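Local coordinates for protein Pbp related beta-lactamase (Pyrococcus abyssi, PDB 2QMI) that probably hydrolyses peptide bonds as a self-compartmentalizing octameric peptidase related to penicillin-binding proteins and beta-lactamases, at residues 110-115 with 147-152; 192-197 with 241-246; 199-204 with 227-232; 277-282 with 289-294; 410-415 with 425-430. One frame throughout, in Å; residues are numbered along the deposited sequence.

Overall arrangement
Contacts 1 to 4 belong to the beta-lactamase-type part of the chain, whereas contact 5 lies in the octamerisation domain, its centre 28 Å from that of contact 4 and 49 Å from that of contact 3. Contacts 2 and 3 are close neighbours, with centres 17 Å apart: the chain that contact 2 brings back together includes both segments of contact 3. Contact 1 comes within about 10 Å of contact 3, nearest atoms. Contacts 1 and 4 both come near an SxxK-type motif that probably marks the active site: S113 and Y291 approach it without touching, and I289 packs on H302. Contacts 1, 4 and 5 meet a second subunit and contact 3 a third; only contact 2 meets no other chain.

Contact 1: residues 110-115 with 147-152; sequences GIPSLG and EKWAVA
A chi1 of -164° swings the indole of W149 toward residues 111-114, and I111 turns CG2, the branch lying opposite its own backbone N, to the edge of that ring. Two loops between helices of the beta-lactamase fold are joined in this way, one ahead of helix 116-124 and one ahead of helix 162-176. W149 CD1 is the focus: P112 CG packs on it at 3.3 Å, P112 O arrives near the ring plane at 3.0 Å, and L114 CD2 comes in obliquely. Next to it W149 NE1 donates a hydrogen bond to S113 O at 3.3 Å, from well above that carbonyl plane. R443 of a second subunit hydrogen-bonds W149 O and makes a cation-pi contact with W149. At the other end G110 O accepts V151 N at 2.9 Å, nearly straight at 171°, and weakly A152 N. G110, lacking a side chain, lets A152 O approach its CA to 3.4 Å in a C-H...O contact.

Contact 2: residues 192-197 with 241-246; sequences LGMNRS and VLDLAK
D243 OD2 takes two hydrogen bonds from the 192-197 loop, which together fix the rotation of the carboxylate. S197 OG donates to the anti lone pair of D243 OD2 at 2.8 Å, while the backbone N of R196 comes to the syn side at 3.0 Å, 15° out of the carboxylate plane. Beside this polar grip M194 lies obliquely across the aspartate, its CB 3.4 Å from D243 OD2 and its CG beside D243 O. One turn further along the helix K246, extended beyond CG, reaches across to the loop, where K246 NZ donates a hydrogen bond to G193 O at 3.0 Å from above the carbonyl plane. Water serves the other carboxylate oxygen: D243 OD1 accepts hydrogen bonds from two waters, at 2.7 and 2.6 Å; the first accepts in turn from N195 N and the second from R196 NH1. In the next shell S239 hydrogen-bonds S197 OG, and R196 is anchored by E52 O and a salt bridge to D207. Helix 241-252 itself rests on strands 21-28 and 321-327 of the central sheet. The loop it receives contains G193, the positive-phi C-prime residue of the Schellman motif that ends helix 180-189.

Contact 3: residues 199-204 with 227-232; sequences FFKEEV and FPYGIT
K201 NZ sits against Y229, 3.6 Å from its CB, and gives a weak hydrogen bond to the carbonyl O of R46 of a third subunit. Nearer its backbone the same lysine makes a CH-pi contact: K201 CB stands 3.6 Å from the centroid of the Y229 ring, 13° off its normal. This joins the short helix 201-204, with F200 at its N-cap position, to the loop between strands 222-225 and 238-239. At chi1 56° K201 CG lies between the backbone N and carbonyl carbon; a bend at chi3 brings CE back over the ring, 3.7 Å from Y229 CD2, and one at chi4 turns NZ toward Y229 CB. F227 covers the opposite face with its CD2, so the tyrosine is sandwiched. At the hydroxyl end of the tyrosine, V204 CG1 lies 3.6 Å from Y229 OH. No hydrogen bond links the two segments; Y229 O is bound instead by Y40 of the third subunit. Further along, the edge of the F199 ring faces the backbone, with F199 CE1 3.9 Å from T232 O.

Contact 4: residues 277-282 with 289-294; sequences EIFGGE and IIYPNF
F279 starts its contact at CB, which lies 3.1 Å from N293 O. From there chi1 of -63° carries CG past the same oxygen and sets the ring beside F294, the two side chains pointing the same way. Of its rim atoms, CD2 grazes Y291 CD1 obliquely, and CE2 and CZ meet the edge of the other phenyl, with F279 CZ 3.4 Å from F294 CE1. The pair is T-shaped: F294 presents its edge to the face of F279, with centroids 4.8 Å apart and planes at 84°. I278 CG2 covers the opposite face of the F279 ring. M339 of helix 334-345 packs on both rings, and F356 of helix 355-364 on F279. Strand 289-291 runs antiparallel to strand 283-284 in the central sheet of the beta-lactamase fold, and the chain turns a corner at P292, which lays its CG against G281 O at 3.3 Å. Just before strand 283-284, E282 folds its carboxylate back over its own loop: OE1 accepts F279 N at 3.1 Å and OE2 accepts G280 N at 2.7 Å, both on the syn side. This holds the backbone under F279 in place. A water bridges E282 OE1 to the other segment, accepting from N293 N at 2.8 Å.

Contact 5: residues 410-415 with 425-430; sequences EDFIKC and YAEFYI
F412 and Y429, a non-hydrogen-bonded antiparallel pair, send their rings side by side in the same direction. Their planes meet at 52°, neither stacked nor edge-to-face, and F412 CE1 lies over one face of the tyrosine, 3.8 Å from Y429 CZ. F412 reaches there with CG anti to the backbone N (chi1 -177°), and its CZ continues to E427 CG at 3.8 Å. On the same face K414 extends fully and crosses the Y425 ring obliquely, its CE 3.3 Å from Y425 CD2 and its NZ in an off-centre cation-pi contact. The buried face differs: I413 CB packs on F428 CB, and C415 SG lies at the edge of the F428 ring. In the backbone, I413 and F428 exchange two hydrogen bonds (F428 N to I413 O, 2.9 Å), as do C415 and A426. R157 of a second subunit packs on E427. These strands, 412-419 and 422-431, form one antiparallel hairpin of the closed eight-stranded meander barrel in the octamerisation domain.

Contact 1: residues 110-115 with 147-152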
# COMPACT_ATOMS: atom_id res chain seq x y z
N GLY A 110 -16.90 38.77 -27.51
CA GLY A 110 -15.88 39.40 -26.68
C GLY A 110 -15.83 38.74 -25.32
O GLY A 110 -14.98 39.06 -24.49
N ILE A 111 -16.74 37.81 -25.09
CA ILE A 111 -16.83 37.08 -23.84
C ILE A 111 -16.13 35.73 -23.96
O ILE A 111 -16.54 34.88 -24.76
CB ILE A 111 -18.29 36.84 -23.45
CG1 ILE A 111 -19.03 38.18 -23.40
CG2 ILE A 111 -18.37 36.16 -22.09
CD1 ILE A 111 -20.53 38.05 -23.22
N PRO A 112 -15.06 35.52 -23.19
CA PRO A 112 -14.37 34.23 -23.30
C PRO A 112 -15.27 33.11 -22.78
O PRO A 112 -16.26 33.35 -22.08
CB PRO A 112 -13.12 34.43 -22.46
CG PRO A 112 -13.56 35.42 -21.42
CD PRO A 112 -14.41 36.39 -22.20
N SER A 113 -14.92 31.88 -23.14
CA SER A 113 -15.70 30.72 -22.77
C SER A 113 -15.98 30.54 -21.29
O SER A 113 -15.16 30.86 -20.43
CB SER A 113 -15.02 29.46 -23.30
OG SER A 113 -15.58 28.30 -22.71
N LEU A 114 -17.17 30.04 -21.00
CA LEU A 114 -17.54 29.73 -19.64
C LEU A 114 -17.23 28.23 -19.72
O LEU A 114 -17.41 27.62 -20.77
CB LEU A 114 -19.04 29.97 -19.42
CG LEU A 114 -19.69 31.26 -19.98
CD1 LEU A 114 -21.17 31.28 -19.61
CD2 LEU A 114 -18.98 32.50 -19.43
N GLY A 115 -16.74 27.62 -18.66
CA GLY A 115 -16.45 26.20 -18.75
C GLY A 115 -17.71 25.35 -18.66
O GLY A 115 -17.64 24.20 -18.25
N GLU A 147 -21.89 38.92 -19.09
CA GLU A 147 -21.43 40.20 -19.60
C GLU A 147 -20.20 40.67 -18.83
O GLU A 147 -19.27 41.23 -19.41
CB GLU A 147 -22.54 41.25 -19.51
CG GLU A 147 -22.08 42.64 -19.90
CD GLU A 147 -23.12 43.71 -19.64
OE1 GLU A 147 -24.10 43.81 -20.42
OE2 GLU A 147 -22.95 44.45 -18.65
N LYS A 148 -20.19 40.44 -17.52
CA LYS A 148 -19.07 40.84 -16.66
C LYS A 148 -17.81 40.04 -16.95
O LYS A 148 -16.73 40.34 -16.43
CB LYS A 148 -19.42 40.64 -15.18
CG LYS A 148 -20.60 41.42 -14.67
CD LYS A 148 -20.66 41.33 -13.14
CE LYS A 148 -21.89 42.00 -12.57
NZ LYS A 148 -23.12 41.20 -12.81
N TRP A 149 -17.95 39.01 -17.77
CA TRP A 149 -16.84 38.13 -18.11
C TRP A 149 -16.06 38.61 -19.34
O TRP A 149 -14.90 38.24 -19.53
CB TRP A 149 -17.40 36.72 -18.35
CG TRP A 149 -16.39 35.62 -18.35
CD1 TRP A 149 -16.12 34.76 -19.38
CD2 TRP A 149 -15.58 35.19 -17.25
NE1 TRP A 149 -15.21 33.82 -18.99
CE2 TRP A 149 -14.85 34.06 -17.68
CE3 TRP A 149 -15.40 35.65 -15.93
CZ2 TRP A 149 -13.96 33.38 -16.85
CZ3 TRP A 149 -14.51 34.97 -15.11
CH2 TRP A 149 -13.80 33.85 -15.57
N ALA A 150 -16.71 39.43 -20.17
CA ALA A 150 -16.11 39.96 -21.40
C ALA A 150 -14.72 40.56 -21.17
O ALA A 150 -14.43 41.08 -20.10
CB ALA A 150 -17.04 41.00 -22.01
N VAL A 151 -13.88 40.47 -22.20
CA VAL A 151 -12.52 41.00 -22.13
C VAL A 151 -12.23 41.94 -23.30
O VAL A 151 -11.29 42.73 -23.24
CB VAL A 151 -11.49 39.87 -22.12
CG1 VAL A 151 -11.68 39.01 -20.89
CG2 VAL A 151 -11.63 39.03 -23.39
N ALA A 152 -13.04 41.85 -24.35
CA ALA A 152 -12.87 42.72 -25.52
C ALA A 152 -14.25 43.15 -26.02
O ALA A 152 -15.26 42.58 -25.61
CB ALA A 152 -12.11 41.97 -26.63

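Contact 2: residues 192-197 with 241-246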
# COMPACT_ATOMS: atom_id res chain seq x y z
N LEU A 192 -35.02 17.59 -45.67
CA LEU A 192 -33.74 17.08 -46.18
C LEU A 192 -33.72 15.55 -46.21
O LEU A 192 -32.77 14.94 -46.68
CB LEU A 192 -32.59 17.60 -45.32
CG LEU A 192 -31.54 18.49 -45.99
CD1 LEU A 192 -32.20 19.51 -46.91
CD2 LEU A 192 -30.71 19.18 -44.91
N GLY A 193 -34.78 14.93 -45.69
CA GLY A 193 -34.88 13.48 -45.69
C GLY A 193 -34.13 12.73 -44.59
O GLY A 193 -34.00 11.51 -44.64
N MET A 194 -33.65 13.47 -43.59
CA MET A 194 -32.92 12.87 -42.47
C MET A 194 -33.90 12.34 -41.44
O MET A 194 -34.22 13.02 -40.46
CB MET A 194 -32.00 13.92 -41.85
CG MET A 194 -30.86 14.31 -42.79
SD MET A 194 -30.24 15.96 -42.55
CE MET A 194 -29.18 15.71 -41.08
N ASN A 195 -34.37 11.11 -41.66
CA ASN A 195 -35.34 10.48 -40.78
C ASN A 195 -34.74 9.70 -39.62
O ASN A 195 -35.48 9.08 -38.86
CB ASN A 195 -36.25 9.56 -41.60
CG ASN A 195 -36.89 10.29 -42.78
OD1 ASN A 195 -37.57 11.30 -42.61
ND2 ASN A 195 -36.67 9.76 -43.98
N ARG A 196 -33.42 9.72 -39.48
CA ARG A 196 -32.76 9.03 -38.38
C ARG A 196 -31.75 9.95 -37.68
O ARG A 196 -30.63 9.55 -37.36
CB ARG A 196 -32.09 7.74 -38.88
CG ARG A 196 -33.11 6.70 -39.36
CD ARG A 196 -32.53 5.33 -39.68
NE ARG A 196 -31.94 4.67 -38.51
CZ ARG A 196 -30.64 4.47 -38.34
NH1 ARG A 196 -29.79 4.88 -39.27
NH2 ARG A 196 -30.19 3.88 -37.25
N SER A 197 -32.19 11.19 -37.47
CA SER A 197 -31.40 12.20 -36.79
C SER A 197 -32.30 12.64 -35.64
O SER A 197 -33.42 13.09 -35.88
CB SER A 197 -31.11 13.37 -37.74
OG SER A 197 -30.40 12.92 -38.88
N VAL A 241 -23.87 8.71 -40.39
CA VAL A 241 -23.09 9.29 -41.48
C VAL A 241 -23.88 9.35 -42.79
O VAL A 241 -23.61 10.19 -43.64
CB VAL A 241 -21.75 8.53 -41.74
CG1 VAL A 241 -20.90 8.53 -40.48
CG2 VAL A 241 -22.03 7.12 -42.19
N LEU A 242 -24.86 8.47 -42.94
CA LEU A 242 -25.69 8.48 -44.14
C LEU A 242 -26.58 9.72 -44.14
O LEU A 242 -26.75 10.37 -45.17
CB LEU A 242 -26.55 7.22 -44.22
CG LEU A 242 -25.83 5.98 -44.74
CD1 LEU A 242 -26.78 4.81 -44.77
CD2 LEU A 242 -25.29 6.26 -46.14
N ASP A 243 -27.15 10.05 -42.98
CA ASP A 243 -28.01 11.22 -42.85
C ASP A 243 -27.18 12.49 -43.05
O ASP A 243 -27.63 13.43 -43.72
CB ASP A 243 -28.69 11.23 -41.48
CG ASP A 243 -30.04 10.52 -41.48
OD1 ASP A 243 -30.21 9.55 -42.25
OD2 ASP A 243 -30.94 10.92 -40.71
N LEU A 244 -25.98 12.52 -42.48
CA LEU A 244 -25.12 13.69 -42.62
C LEU A 244 -24.66 13.84 -44.07
O LEU A 244 -24.28 14.94 -44.50
CB LEU A 244 -23.91 13.58 -41.69
CG LEU A 244 -24.27 13.57 -40.20
CD1 LEU A 244 -23.02 13.33 -39.36
CD2 LEU A 244 -24.94 14.90 -39.84
N ALA A 245 -24.68 12.75 -44.82
CA ALA A 245 -24.30 12.80 -46.24
C ALA A 245 -25.37 13.61 -46.98
O ALA A 245 -25.06 14.49 -47.77
CB ALA A 245 -24.19 11.40 -46.83
N LYS A 246 -26.63 13.30 -46.70
CA LYS A 246 -27.75 14.01 -47.31
C LYS A 246 -27.62 15.48 -46.94
O LYS A 246 -27.91 16.36 -47.74
CB LYS A 246 -29.08 13.47 -46.78
CG LYS A 246 -29.38 12.03 -47.15
CD LYS A 246 -30.63 11.55 -46.45
CE LYS A 246 -30.96 10.13 -46.84
NZ LYS A 246 -32.11 9.61 -46.06
O HOH W 1 -32.68 8.73 -43.09
O HOH W 2 -29.39 7.15 -41.51

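Contact 3: residues 199-204 with 227-232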
# COMPACT_ATOMS: atom_id res chain seq x y z
N PHE A 199 -33.03 14.19 -31.28
CA PHE A 199 -32.74 15.07 -30.14
C PHE A 199 -33.20 14.39 -28.85
O PHE A 199 -32.48 14.38 -27.85
CB PHE A 199 -33.49 16.40 -30.27
CG PHE A 199 -32.74 17.46 -31.01
CD1 PHE A 199 -31.57 17.99 -30.47
CD2 PHE A 199 -33.20 17.94 -32.23
CE1 PHE A 199 -30.86 18.98 -31.15
CE2 PHE A 199 -32.50 18.93 -32.91
CZ PHE A 199 -31.33 19.45 -32.37
N PHE A 200 -34.40 13.82 -28.90
CA PHE A 200 -35.02 13.17 -27.75
C PHE A 200 -34.66 11.69 -27.60
O PHE A 200 -34.69 10.92 -28.56
CB PHE A 200 -36.54 13.33 -27.85
CG PHE A 200 -36.98 14.74 -28.13
CD1 PHE A 200 -36.73 15.76 -27.22
CD2 PHE A 200 -37.63 15.05 -29.33
CE1 PHE A 200 -37.11 17.07 -27.49
CE2 PHE A 200 -38.02 16.37 -29.60
CZ PHE A 200 -37.76 17.38 -28.68
N LYS A 201 -34.32 11.32 -26.36
CA LYS A 201 -33.93 9.97 -26.00
C LYS A 201 -35.00 8.94 -26.33
O LYS A 201 -34.70 7.79 -26.65
CB LYS A 201 -33.63 9.90 -24.51
CG LYS A 201 -34.78 10.38 -23.64
CD LYS A 201 -34.45 10.20 -22.16
CE LYS A 201 -33.29 11.10 -21.75
NZ LYS A 201 -33.66 12.55 -21.80
N GLU A 202 -36.26 9.36 -26.25
CA GLU A 202 -37.38 8.47 -26.54
C GLU A 202 -37.32 7.95 -27.98
O GLU A 202 -37.61 6.78 -28.24
CB GLU A 202 -38.71 9.18 -26.26
CG GLU A 202 -38.94 9.51 -24.78
CD GLU A 202 -38.58 10.96 -24.42
OE1 GLU A 202 -37.59 11.50 -24.95
OE2 GLU A 202 -39.30 11.56 -23.58
N GLU A 203 -36.94 8.82 -28.91
CA GLU A 203 -36.83 8.45 -30.32
C GLU A 203 -35.61 7.54 -30.55
O GLU A 203 -35.63 6.64 -31.39
CB GLU A 203 -36.65 9.70 -31.19
CG GLU A 203 -37.65 10.82 -30.98
CD GLU A 203 -37.36 12.02 -31.86
OE1 GLU A 203 -36.32 12.71 -31.64
OE2 GLU A 203 -38.16 12.27 -32.80
N VAL A 204 -34.55 7.79 -29.79
CA VAL A 204 -33.30 7.02 -29.91
C VAL A 204 -33.37 5.60 -29.37
O VAL A 204 -32.78 4.68 -29.93
CB VAL A 204 -32.14 7.78 -29.23
CG1 VAL A 204 -30.88 6.94 -29.23
CG2 VAL A 204 -31.91 9.11 -29.95
N PHE A 227 -25.24 8.81 -23.85
CA PHE A 227 -25.26 10.19 -24.32
C PHE A 227 -25.65 11.11 -23.15
O PHE A 227 -26.46 10.73 -22.30
CB PHE A 227 -26.28 10.35 -25.45
CG PHE A 227 -26.23 11.70 -26.10
CD1 PHE A 227 -25.29 11.98 -27.08
CD2 PHE A 227 -27.10 12.71 -25.70
CE1 PHE A 227 -25.20 13.25 -27.65
CE2 PHE A 227 -27.02 13.98 -26.25
CZ PHE A 227 -26.06 14.25 -27.23
N PRO A 228 -25.07 12.33 -23.10
CA PRO A 228 -25.42 13.24 -22.00
C PRO A 228 -26.61 14.13 -22.38
O PRO A 228 -26.46 15.33 -22.60
CB PRO A 228 -24.14 14.03 -21.82
CG PRO A 228 -23.68 14.20 -23.23
CD PRO A 228 -23.89 12.82 -23.82
N TYR A 229 -27.79 13.51 -22.44
CA TYR A 229 -29.02 14.22 -22.78
C TYR A 229 -29.23 15.47 -21.96
O TYR A 229 -29.20 15.43 -20.72
CB TYR A 229 -30.22 13.28 -22.63
CG TYR A 229 -30.23 12.18 -23.65
CD1 TYR A 229 -30.52 12.45 -24.99
CD2 TYR A 229 -29.94 10.86 -23.29
CE1 TYR A 229 -30.51 11.43 -25.95
CE2 TYR A 229 -29.93 9.84 -24.22
CZ TYR A 229 -30.21 10.13 -25.55
OH TYR A 229 -30.20 9.11 -26.47
N GLY A 230 -29.44 16.59 -22.65
CA GLY A 230 -29.67 17.86 -22.01
C GLY A 230 -29.23 19.03 -22.87
O GLY A 230 -29.86 20.08 -22.89
N ILE A 231 -28.13 18.84 -23.58
CA ILE A 231 -27.55 19.86 -24.46
C ILE A 231 -28.39 19.90 -25.76
O ILE A 231 -28.92 18.88 -26.19
CB ILE A 231 -26.06 19.49 -24.72
CG1 ILE A 231 -25.34 20.57 -25.51
CG2 ILE A 231 -25.97 18.17 -25.46
CD1 ILE A 231 -23.85 20.33 -25.61
N THR A 232 -28.52 21.07 -26.39
CA THR A 232 -29.33 21.19 -27.60
C THR A 232 -28.73 21.94 -28.81
O THR A 232 -28.13 21.32 -29.69
CB THR A 232 -30.70 21.85 -27.30
OG1 THR A 232 -30.49 23.08 -26.59
CG2 THR A 232 -31.56 20.93 -26.46

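Contact 4: residues 277-282 with 289-294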
# COMPACT_ATOMS: atom_id res chain seq x y z
N GLU A 277 -4.71 26.94 -36.01
CA GLU A 277 -4.04 27.05 -37.29
C GLU A 277 -3.34 25.74 -37.66
O GLU A 277 -2.42 25.29 -36.96
CB GLU A 277 -3.02 28.19 -37.24
CG GLU A 277 -2.80 28.87 -38.57
CD GLU A 277 -2.37 30.32 -38.38
OE1 GLU A 277 -2.25 31.05 -39.40
OE2 GLU A 277 -2.15 30.72 -37.21
N ILE A 278 -3.78 25.15 -38.76
CA ILE A 278 -3.20 23.90 -39.21
C ILE A 278 -2.61 24.02 -40.61
O ILE A 278 -1.43 23.73 -40.82
CB ILE A 278 -4.26 22.77 -39.21
CG1 ILE A 278 -4.84 22.62 -37.80
CG2 ILE A 278 -3.61 21.46 -39.67
CD1 ILE A 278 -5.96 21.59 -37.69
N PHE A 279 -3.43 24.47 -41.56
CA PHE A 279 -2.98 24.62 -42.94
C PHE A 279 -2.64 26.07 -43.31
O PHE A 279 -1.94 26.32 -44.29
CB PHE A 279 -4.05 24.09 -43.89
CG PHE A 279 -4.31 22.61 -43.74
CD1 PHE A 279 -3.49 21.68 -44.37
CD2 PHE A 279 -5.34 22.15 -42.92
CE1 PHE A 279 -3.69 20.32 -44.19
CE2 PHE A 279 -5.55 20.79 -42.73
CZ PHE A 279 -4.73 19.87 -43.37
N GLY A 280 -3.12 27.04 -42.53
CA GLY A 280 -2.80 28.42 -42.86
C GLY A 280 -3.61 29.49 -42.17
O GLY A 280 -3.43 29.75 -40.98
N GLY A 281 -4.49 30.14 -42.92
CA GLY A 281 -5.32 31.18 -42.34
C GLY A 281 -6.76 30.74 -42.19
O GLY A 281 -7.67 31.38 -42.71
N GLU A 282 -6.98 29.63 -41.48
CA GLU A 282 -8.35 29.17 -41.28
C GLU A 282 -9.10 30.16 -40.39
O GLU A 282 -8.51 30.77 -39.50
CB GLU A 282 -8.38 27.77 -40.66
CG GLU A 282 -7.19 27.40 -39.82
CD GLU A 282 -6.05 26.81 -40.65
OE1 GLU A 282 -6.28 25.79 -41.34
OE2 GLU A 282 -4.93 27.36 -40.59
N ILE A 289 -16.17 26.03 -39.77
CA ILE A 289 -14.77 26.44 -39.80
C ILE A 289 -14.33 26.56 -41.26
O ILE A 289 -14.73 25.76 -42.11
CB ILE A 289 -13.88 25.42 -39.06
CG1 ILE A 289 -14.36 25.30 -37.61
CG2 ILE A 289 -12.42 25.87 -39.10
CD1 ILE A 289 -13.56 24.30 -36.77
N ILE A 290 -13.53 27.57 -41.56
CA ILE A 290 -13.09 27.79 -42.94
C ILE A 290 -11.60 27.49 -43.12
O ILE A 290 -10.77 27.99 -42.36
CB ILE A 290 -13.39 29.26 -43.35
CG1 ILE A 290 -14.82 29.62 -42.94
CG2 ILE A 290 -13.22 29.44 -44.86
CD1 ILE A 290 -15.88 28.64 -43.47
N TYR A 291 -11.27 26.68 -44.12
CA TYR A 291 -9.88 26.29 -44.41
C TYR A 291 -9.51 26.75 -45.83
O TYR A 291 -9.70 26.00 -46.78
CB TYR A 291 -9.72 24.77 -44.34
CG TYR A 291 -10.18 24.08 -43.07
CD1 TYR A 291 -9.26 23.67 -42.09
CD2 TYR A 291 -11.52 23.74 -42.89
CE1 TYR A 291 -9.68 22.94 -40.97
CE2 TYR A 291 -11.95 23.01 -41.77
CZ TYR A 291 -11.03 22.61 -40.82
OH TYR A 291 -11.46 21.87 -39.75
N PRO A 292 -8.98 27.97 -45.99
CA PRO A 292 -8.60 28.46 -47.32
C PRO A 292 -7.38 27.82 -48.00
O PRO A 292 -7.28 27.84 -49.23
CB PRO A 292 -8.43 29.96 -47.09
CG PRO A 292 -7.96 30.03 -45.67
CD PRO A 292 -8.87 29.04 -44.98
N ASN A 293 -6.48 27.25 -47.22
CA ASN A 293 -5.27 26.64 -47.76
C ASN A 293 -5.17 25.14 -47.48
O ASN A 293 -4.17 24.66 -46.94
CB ASN A 293 -4.04 27.34 -47.18
CG ASN A 293 -4.05 28.84 -47.45
OD1 ASN A 293 -3.76 29.65 -46.56
ND2 ASN A 293 -4.39 29.21 -48.68
N PHE A 294 -6.20 24.39 -47.85
CA PHE A 294 -6.21 22.94 -47.62
C PHE A 294 -5.82 22.17 -48.88
O PHE A 294 -6.69 21.78 -49.66
CB PHE A 294 -7.60 22.48 -47.16
CG PHE A 294 -7.69 21.00 -46.93
CD1 PHE A 294 -7.08 20.41 -45.82
CD2 PHE A 294 -8.38 20.18 -47.82
CE1 PHE A 294 -7.15 19.04 -45.61
CE2 PHE A 294 -8.45 18.81 -47.62
CZ PHE A 294 -7.84 18.23 -46.51
O HOH W 3 -6.40 26.57 -44.51

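Contact 5: residues 410-415 with 425-430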
# COMPACT_ATOMS: atom_id res chain seq x y z
N GLU A 410 12.28 12.93 -41.99
CA GLU A 410 12.29 11.48 -41.83
C GLU A 410 13.43 10.89 -41.02
O GLU A 410 13.25 9.92 -40.29
CB GLU A 410 12.31 10.81 -43.21
CG GLU A 410 11.00 10.85 -43.97
CD GLU A 410 9.93 9.99 -43.32
OE1 GLU A 410 10.25 8.84 -42.94
OE2 GLU A 410 8.78 10.47 -43.20
N ASP A 411 14.61 11.48 -41.16
CA ASP A 411 15.82 10.99 -40.49
C ASP A 411 16.38 11.98 -39.49
O ASP A 411 17.43 11.73 -38.89
CB ASP A 411 16.88 10.75 -41.55
CG ASP A 411 17.12 11.99 -42.39
OD1 ASP A 411 16.11 12.53 -42.90
OD2 ASP A 411 18.28 12.44 -42.53
N PHE A 412 15.69 13.11 -39.31
CA PHE A 412 16.20 14.15 -38.42
C PHE A 412 15.11 14.97 -37.74
O PHE A 412 14.20 15.48 -38.40
CB PHE A 412 17.10 15.07 -39.24
CG PHE A 412 17.77 16.15 -38.44
CD1 PHE A 412 18.71 15.83 -37.47
CD2 PHE A 412 17.46 17.49 -38.68
CE1 PHE A 412 19.35 16.84 -36.74
CE2 PHE A 412 18.09 18.50 -37.95
CZ PHE A 412 19.04 18.18 -36.98
N ILE A 413 15.22 15.12 -36.42
CA ILE A 413 14.28 15.93 -35.65
C ILE A 413 15.09 16.87 -34.75
O ILE A 413 15.88 16.42 -33.93
CB ILE A 413 13.37 15.06 -34.74
CG1 ILE A 413 12.51 14.13 -35.60
CG2 ILE A 413 12.47 15.97 -33.89
CD1 ILE A 413 11.71 13.14 -34.80
N LYS A 414 14.90 18.18 -34.92
CA LYS A 414 15.60 19.15 -34.09
C LYS A 414 14.59 19.76 -33.12
O LYS A 414 13.55 20.27 -33.55
CB LYS A 414 16.23 20.24 -34.96
CG LYS A 414 17.04 21.25 -34.19
CD LYS A 414 17.83 22.17 -35.12
CE LYS A 414 18.77 23.08 -34.33
NZ LYS A 414 19.60 23.95 -35.22
N CYS A 415 14.88 19.68 -31.83
CA CYS A 415 13.99 20.23 -30.82
C CYS A 415 14.72 21.26 -29.98
O CYS A 415 15.94 21.40 -30.09
CB CYS A 415 13.49 19.13 -29.88
SG CYS A 415 12.69 17.76 -30.69
N TYR A 425 18.95 23.59 -27.92
CA TYR A 425 18.50 22.51 -28.79
C TYR A 425 18.99 21.09 -28.55
O TYR A 425 20.05 20.86 -27.97
CB TYR A 425 18.81 22.86 -30.24
CG TYR A 425 18.34 24.23 -30.68
CD1 TYR A 425 18.94 25.39 -30.18
CD2 TYR A 425 17.33 24.36 -31.63
CE1 TYR A 425 18.54 26.65 -30.62
CE2 TYR A 425 16.92 25.62 -32.08
CZ TYR A 425 17.53 26.76 -31.57
OH TYR A 425 17.14 28.00 -32.04
N ALA A 426 18.18 20.15 -29.04
CA ALA A 426 18.48 18.73 -28.98
C ALA A 426 18.32 18.23 -30.42
O ALA A 426 17.57 18.82 -31.20
CB ALA A 426 17.50 18.01 -28.05
N GLU A 427 19.03 17.17 -30.78
CA GLU A 427 18.94 16.62 -32.13
C GLU A 427 18.85 15.10 -32.12
O GLU A 427 19.62 14.43 -31.43
CB GLU A 427 20.14 17.03 -32.98
CG GLU A 427 20.19 18.50 -33.35
CD GLU A 427 21.07 19.32 -32.42
OE1 GLU A 427 22.29 19.02 -32.33
OE2 GLU A 427 20.56 20.27 -31.80
N PHE A 428 17.89 14.57 -32.87
CA PHE A 428 17.67 13.14 -32.99
C PHE A 428 18.08 12.70 -34.39
O PHE A 428 17.58 13.25 -35.37
CB PHE A 428 16.19 12.81 -32.77
CG PHE A 428 15.74 12.91 -31.34
CD1 PHE A 428 15.98 11.87 -30.45
CD2 PHE A 428 15.10 14.05 -30.88
CE1 PHE A 428 15.59 11.97 -29.12
CE2 PHE A 428 14.69 14.16 -29.54
CZ PHE A 428 14.94 13.11 -28.66
N TYR A 429 18.99 11.73 -34.49
CA TYR A 429 19.43 11.23 -35.79
C TYR A 429 18.92 9.80 -35.97
O TYR A 429 19.40 8.88 -35.31
CB TYR A 429 20.96 11.26 -35.90
CG TYR A 429 21.58 12.65 -35.88
CD1 TYR A 429 21.82 13.32 -34.68
CD2 TYR A 429 21.91 13.30 -37.08
CE1 TYR A 429 22.37 14.61 -34.66
CE2 TYR A 429 22.46 14.58 -37.07
CZ TYR A 429 22.69 15.23 -35.86
OH TYR A 429 23.25 16.49 -35.86
N ILE A 430 17.94 9.61 -36.86
CA ILE A 430 17.37 8.28 -37.10
C ILE A 430 18.08 7.59 -38.26
O ILE A 430 18.09 8.11 -39.37
CB ILE A 430 15.85 8.34 -37.41
CG1 ILE A 430 15.08 8.96 -36.23
CG2 ILE A 430 15.31 6.93 -37.66
CD1 ILE A 430 15.14 10.48 -36.17